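Local coordinates for kelch domain-containing protein (Colletotrichum graminicola M1.001, PDB 5C86), which probably oxidises alcohols as a copper-dependent enzyme of the galactose oxidase and glyoxal oxidase family, combining Kelch repeats with an early-set domain, at residues A338-D343 with M462-N467; F413-V418 with R430-D435. All blocks are in the same frame, centred on the assembly; numbering follows the deposited sequence.

Contact 1 of 2, residues A338-D343 with M462-N467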
loop_
_atom_site.group_PDB
_atom_site.type_symbol
_atom_site.label_atom_id
_atom_site.label_comp_id
_atom_site.label_asym_id
_atom_site.label_seq_id
_atom_site.Cartn_x
_atom_site.Cartn_y
_atom_site.Cartn_z
ATOM N N ALA A 338 -2.051 -4.529 -6.583
ATOM C CA ALA A 338 -1.440 -3.554 -7.472
ATOM C C ALA A 338 -0.396 -2.785 -6.653
ATOM O O ALA A 338 -0.547 -2.653 -5.448
ATOM C CB ALA A 338 -2.420 -2.581 -8.064
ATOM N N LEU A 339 0.670 -2.362 -7.318
ATOM C CA LEU A 339 1.771 -1.803 -6.608
ATOM C C LEU A 339 2.612 -0.919 -7.533
ATOM O O LEU A 339 2.931 -1.284 -8.667
ATOM C CB LEU A 339 2.636 -2.901 -6.004
ATOM C CG LEU A 339 3.457 -2.455 -4.802
ATOM C CD1 LEU A 339 2.606 -2.311 -3.583
ATOM C CD2 LEU A 339 4.591 -3.400 -4.579
ATOM N N LEU A 340 3.015 0.257 -7.028
ATOM C CA LEU A 340 3.948 1.116 -7.784
ATOM C C LEU A 340 5.335 0.524 -7.794
ATOM O O LEU A 340 5.853 0.148 -6.765
ATOM C CB LEU A 340 4.069 2.496 -7.136
ATOM C CG LEU A 340 4.921 3.506 -7.860
ATOM C CD1 LEU A 340 4.314 3.808 -9.177
ATOM C CD2 LEU A 340 5.059 4.773 -7.020
ATOM N N MET A 341 5.966 0.538 -8.975
ATOM C CA MET A 341 7.357 0.103 -9.181
ATOM C C MET A 341 8.328 1.322 -9.235
ATOM O O MET A 341 7.909 2.413 -9.602
ATOM C CB MET A 341 7.394 -0.678 -10.491
ATOM C CG MET A 341 6.419 -1.864 -10.564
ATOM S SD MET A 341 6.586 -3.042 -9.211
ATOM C CE MET A 341 8.118 -3.811 -9.547
ATOM N N ALA A 342 9.612 1.060 -9.084
ATOM C CA ALA A 342 10.595 2.162 -9.124
ATOM C C ALA A 342 10.700 2.748 -10.524
ATOM O O ALA A 342 11.073 3.895 -10.707
ATOM C CB ALA A 342 11.933 1.635 -8.622
ATOM N N ASP A 343 10.290 2.006 -11.559
ATOM C CA ASP A 343 10.291 2.558 -12.926
ATOM C C ASP A 343 9.055 3.366 -13.212
ATOM O O ASP A 343 8.813 3.783 -14.342
ATOM C CB ASP A 343 10.588 1.532 -14.015
ATOM C CG ASP A 343 9.482 0.556 -14.215
ATOM O OD1 ASP A 343 8.534 0.574 -13.452
ATOM O OD2 ASP A 343 9.546 -0.281 -15.147
ATOM N N MET A 462 11.154 5.886 -2.550
ATOM C CA MET A 462 11.595 6.121 -3.919
ATOM C C MET A 462 11.619 7.627 -4.176
ATOM O O MET A 462 10.586 8.272 -4.018
ATOM C CB MET A 462 10.653 5.484 -4.850
ATOM C CG MET A 462 10.755 3.962 -4.823
ATOM S SD MET A 462 9.487 3.137 -5.851
ATOM C CE MET A 462 8.033 3.292 -4.828
ATOM N N LEU A 463 12.767 8.173 -4.599
ATOM C CA LEU A 463 12.870 9.577 -4.988
ATOM C C LEU A 463 12.670 9.606 -6.490
ATOM O O LEU A 463 13.349 8.906 -7.225
ATOM C CB LEU A 463 14.226 10.174 -4.576
ATOM C CG LEU A 463 14.232 11.633 -4.185
ATOM C CD1 LEU A 463 15.414 12.037 -3.272
ATOM C CD2 LEU A 463 14.184 12.420 -5.523
ATOM N N PHE A 464 11.651 10.330 -6.921
ATOM C CA PHE A 464 11.377 10.662 -8.313
ATOM C C PHE A 464 11.618 12.105 -8.646
ATOM O O PHE A 464 11.283 13.004 -7.862
ATOM C CB PHE A 464 9.935 10.332 -8.622
ATOM C CG PHE A 464 9.575 8.846 -8.598
ATOM C CD1 PHE A 464 9.796 8.088 -9.749
ATOM C CD2 PHE A 464 9.008 8.201 -7.502
ATOM C CE1 PHE A 464 9.483 6.744 -9.809
ATOM C CE2 PHE A 464 8.638 6.867 -7.547
ATOM C CZ PHE A 464 8.861 6.161 -8.741
ATOM N N ALA A 465 12.153 12.308 -9.859
ATOM C CA ALA A 465 12.330 13.624 -10.407
ATOM C C ALA A 465 11.532 13.626 -11.702
ATOM O O ALA A 465 11.637 12.662 -12.497
ATOM C CB ALA A 465 13.763 13.902 -10.690
ATOM N N MET A 466 10.788 14.693 -11.928
ATOM C CA MET A 466 9.926 14.842 -13.084
ATOM C C MET A 466 10.393 16.074 -13.861
ATOM O O MET A 466 10.514 17.159 -13.333
ATOM C CB MET A 466 8.460 14.950 -12.673
ATOM C CG MET A 466 7.913 13.620 -12.146
ATOM S SD MET A 466 6.690 13.759 -10.818
ATOM C CE MET A 466 7.671 14.534 -9.516
ATOM N N ASN A 467 10.652 15.900 -15.170
ATOM C CA ASN A 467 10.989 17.022 -16.004
ATOM C C ASN A 467 9.804 17.962 -16.179
ATOM O O ASN A 467 8.705 17.782 -15.610
ATOM C CB ASN A 467 11.592 16.514 -17.353
ATOM C CG ASN A 467 10.589 15.918 -18.277
ATOM O OD1 ASN A 467 9.382 16.055 -18.126
ATOM N ND2 ASN A 467 11.115 15.248 -19.351
#

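Contact 2 of 2, residues F413-V418 with R430-D435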
loop_
_atom_site.group_PDB
_atom_site.type_symbol
_atom_site.label_atom_id
_atom_site.label_comp_id
_atom_site.label_asym_id
_atom_site.label_seq_id
_atom_site.Cartn_x
_atom_site.Cartn_y
_atom_site.Cartn_z
ATOM N N PHE A 413 9.948 17.202 -7.852
ATOM C CA PHE A 413 10.376 16.075 -7.138
ATOM C C PHE A 413 9.289 15.537 -6.198
ATOM O O PHE A 413 8.404 16.215 -5.737
ATOM C CB PHE A 413 11.656 16.326 -6.314
ATOM C CG PHE A 413 12.765 16.869 -7.081
ATOM C CD1 PHE A 413 12.929 18.210 -7.276
ATOM C CD2 PHE A 413 13.643 16.010 -7.680
ATOM C CE1 PHE A 413 13.965 18.675 -8.099
ATOM C CE2 PHE A 413 14.686 16.467 -8.516
ATOM C CZ PHE A 413 14.820 17.786 -8.713
ATOM N N SER A 414 9.398 14.237 -5.940
ATOM C CA SER A 414 8.562 13.610 -4.905
ATOM C C SER A 414 9.226 12.410 -4.322
ATOM O O SER A 414 10.144 11.846 -4.909
ATOM C CB SER A 414 7.165 13.202 -5.337
ATOM O OG SER A 414 7.234 12.252 -6.340
ATOM N N MET A 415 8.856 12.044 -3.107
ATOM C CA MET A 415 9.340 10.825 -2.443
ATOM C C MET A 415 8.106 9.960 -2.161
ATOM O O MET A 415 7.150 10.447 -1.598
ATOM C CB MET A 415 10.199 11.080 -1.209
ATOM C CG MET A 415 9.569 11.912 -0.123
ATOM S SD MET A 415 10.728 12.527 1.144
ATOM C CE MET A 415 10.851 11.135 2.279
ATOM N N ILE A 416 8.141 8.737 -2.597
ATOM C CA ILE A 416 6.996 7.816 -2.392
ATOM C C ILE A 416 7.436 6.666 -1.564
ATOM O O ILE A 416 8.445 6.021 -1.893
ATOM C CB ILE A 416 6.388 7.352 -3.720
ATOM C CG1 ILE A 416 5.763 8.549 -4.481
ATOM C CG2 ILE A 416 5.280 6.321 -3.477
ATOM C CD1 ILE A 416 4.937 8.195 -5.663
ATOM N N ARG A 417 6.766 6.419 -0.466
ATOM C CA ARG A 417 7.215 5.398 0.427
ATOM C C ARG A 417 7.066 3.982 -0.140
ATOM O O ARG A 417 5.999 3.649 -0.734
ATOM C CB ARG A 417 6.482 5.515 1.734
ATOM C CG ARG A 417 7.175 4.816 2.921
ATOM C CD ARG A 417 6.640 5.271 4.288
ATOM N NE ARG A 417 7.208 4.539 5.399
ATOM C CZ ARG A 417 6.933 3.267 5.657
ATOM N NH1 ARG A 417 5.992 2.648 5.034
ATOM N NH2 ARG A 417 7.572 2.618 6.609
ATOM N N VAL A 418 8.114 3.168 -0.015
ATOM C CA VAL A 418 8.086 1.800 -0.537
ATOM C C VAL A 418 7.064 0.992 0.232
ATOM O O VAL A 418 6.922 1.112 1.455
ATOM C CB VAL A 418 9.505 1.188 -0.438
ATOM C CG1 VAL A 418 9.559 -0.271 -0.746
ATOM C CG2 VAL A 418 10.516 1.992 -1.261
ATOM N N ARG A 430 2.699 6.263 0.775
ATOM C CA ARG A 430 2.346 7.662 0.830
ATOM C C ARG A 430 3.274 8.432 -0.027
ATOM O O ARG A 430 4.424 8.048 -0.259
ATOM C CB ARG A 430 2.410 8.162 2.289
ATOM C CG ARG A 430 3.755 8.058 2.960
ATOM C CD ARG A 430 3.790 8.706 4.337
ATOM N NE ARG A 430 2.837 8.026 5.223
ATOM C CZ ARG A 430 2.210 8.573 6.287
ATOM N NH1 ARG A 430 2.534 9.825 6.732
ATOM N NH2 ARG A 430 1.335 7.832 6.934
ATOM N N ARG A 431 2.814 9.569 -0.484
ATOM C CA ARG A 431 3.608 10.472 -1.304
ATOM C C ARG A 431 3.823 11.828 -0.597
ATOM O O ARG A 431 2.883 12.392 -0.042
ATOM C CB ARG A 431 2.901 10.788 -2.591
ATOM C CG ARG A 431 3.499 11.919 -3.411
ATOM C CD ARG A 431 2.807 12.039 -4.775
ATOM N NE ARG A 431 3.184 13.275 -5.515
ATOM C CZ ARG A 431 2.696 14.470 -5.269
ATOM N NH1 ARG A 431 1.751 14.655 -4.357
ATOM N NH2 ARG A 431 3.089 15.476 -5.999
ATOM N N ILE A 432 5.040 12.294 -0.660
ATOM C CA ILE A 432 5.500 13.594 -0.200
ATOM C C ILE A 432 6.035 14.358 -1.403
ATOM O O ILE A 432 7.060 13.997 -1.954
ATOM C CB ILE A 432 6.566 13.395 0.871
ATOM C CG1 ILE A 432 5.892 12.761 2.118
ATOM C CG2 ILE A 432 7.350 14.717 1.163
ATOM C CD1 ILE A 432 6.936 12.192 3.072
ATOM N N PRO A 433 5.384 15.441 -1.810
ATOM C CA PRO A 433 6.002 16.301 -2.837
ATOM C C PRO A 433 7.142 17.053 -2.243
ATOM O O PRO A 433 7.172 17.305 -1.035
ATOM C CB PRO A 433 4.894 17.264 -3.222
ATOM C CG PRO A 433 4.038 17.328 -2.047
ATOM C CD PRO A 433 4.150 16.025 -1.295
ATOM N N LEU A 434 8.151 17.351 -3.064
ATOM C CA LEU A 434 9.339 18.053 -2.579
ATOM C C LEU A 434 9.723 19.164 -3.532
ATOM O O LEU A 434 9.875 18.926 -4.671
ATOM C CB LEU A 434 10.527 17.117 -2.476
ATOM C CG LEU A 434 10.398 15.880 -1.564
ATOM C CD1 LEU A 434 11.492 14.909 -1.889
ATOM C CD2 LEU A 434 10.579 16.274 -0.135
ATOM N N ASP A 435 9.921 20.367 -3.002
ATOM C CA ASP A 435 10.386 21.493 -3.844
ATOM C C ASP A 435 11.914 21.506 -3.817
ATOM O O ASP A 435 12.477 21.447 -2.740
ATOM C CB ASP A 435 9.949 22.795 -3.166
ATOM C CG ASP A 435 8.442 23.027 -3.104
ATOM O OD1 ASP A 435 7.761 22.617 -4.053
ATOM O OD2 ASP A 435 7.977 23.747 -2.129
HETATM O O HOH W 1 8.737 19.911 -6.845
HETATM O O HOH W 2 5.752 16.046 -7.172
#

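Contact 1 of 2, residues A338-D343 with M462-N467
The end of a beta-propeller strand, 336-340, and the turn after it carry Leu340 and Ala342 onto Met462 and Phe464 of the galactose oxidase-like early-set domain. Strand 336-340 is an outer strand of a four-stranded antiparallel blade that also takes in the N-terminal strand 5-11. It starts directly after His335, a residue of the copper site, which is empty in this apo form; the contact lies at the strand's other end. The two backbones do not pair as strands: their nearest alpha carbons, of Ala342 and Met462, are 6.6 Å apart, and the meeting is made by side chains and carbonyl oxygens. Met462 bends at its last torsion (chi3 -76°), which sets sulfur and methyl against different partners. SD lies 3.6 Å from Ala342 CA and 4.0 Å from Ala342 CB, while CE meets Leu340 CD2 at 4.0 Å. The Leu340 and Met462 side chains run antiparallel as they pass. The same leucine methyl, CD2, stands obliquely to the Phe464 ring, 4.2 Å from CE2. Two carbonyls approach the outer end of that ring: Met341 O lies at its edge and in its plane, 4.0 Å from CZ, whereas Ala342 O comes obliquely to 3.4 Å from CE1. Ala475 links both sides indirectly, for it shares a backbone hydrogen bond with Ala342 and touches the side chains of Met462 and Phe464. Only 215 Å² is buried between the segments, summed over both sides, yet four of the five touching residues are buried. With no direct polar bond between the segments, their direct contact rests mainly on dispersion among methyl, sulfur and aromatic groups; the in-plane Met341 O, though long, may add a weak electrostatic attraction to the ring edge.

Contact 2 of 2, residues F413-V418 with R430-D435
Phe413 O is gripped by two donors: Leu434 N at 2.9 Å, placed 49° out of the carbonyl plane, and a water at 3.0 Å that in turn accepts from Arg431 NH2. Three further backbone bonds continue the ladder, Met415 N to Ile432 O, Ile432 N to Met415 O (3.0 Å) and Arg417 N to Arg430 O, the last two nearly along the C=O axis. A second water accepts from Phe413 N and donates to Leu434 O, its oxygen 2.6 Å from Leu434 O. On one face Met415 and Ile432 run alongside each other; Met415 CG, set between its backbone N and carbonyl carbon (chi1 56°), comes tightly to 3.5 Å from Ile432 CB. Leu434 lies roughly perpendicular to Met415, its CD1 3.9 Å from Met415 SD. The other face carries Ser414, Ile416 and Arg431; Ser414 OG and Arg431 NE both hydrogen-bond to Pro287 O, and Arg431 NH1 reaches Tyr229 O. The two consecutive strands run antiparallel (159° between the segment axes) as a beta hairpin of the early-set domain, flanked by 459-466 beside 412-422 and by 444-448 beside 431-438, while Met415 packs on Phe478 and Val480 of strand 476-481.

Both contacts are buried, with centres 9 Å apart, but they join different things. Contact 2 ties two sequence-adjacent strands of the early-set domain through a backbone ladder and buries 528 Å². Contact 1 joins a propeller blade to that domain across 118 intervening residues, with less than half that area and apolar side chains in place of the ladder. They meet through strand 459-466, which neighbours 412-422: Met462 N lies 2.8 Å from Ile416 O and Phe464 N 2.9 Å from Ser414 O, both probable hydrogen bonds. Leu340 CD2 also packs on Ile416 CD1, at 3.7 Å, so the blade reaches the Ile416-bearing face of the hairpin directly.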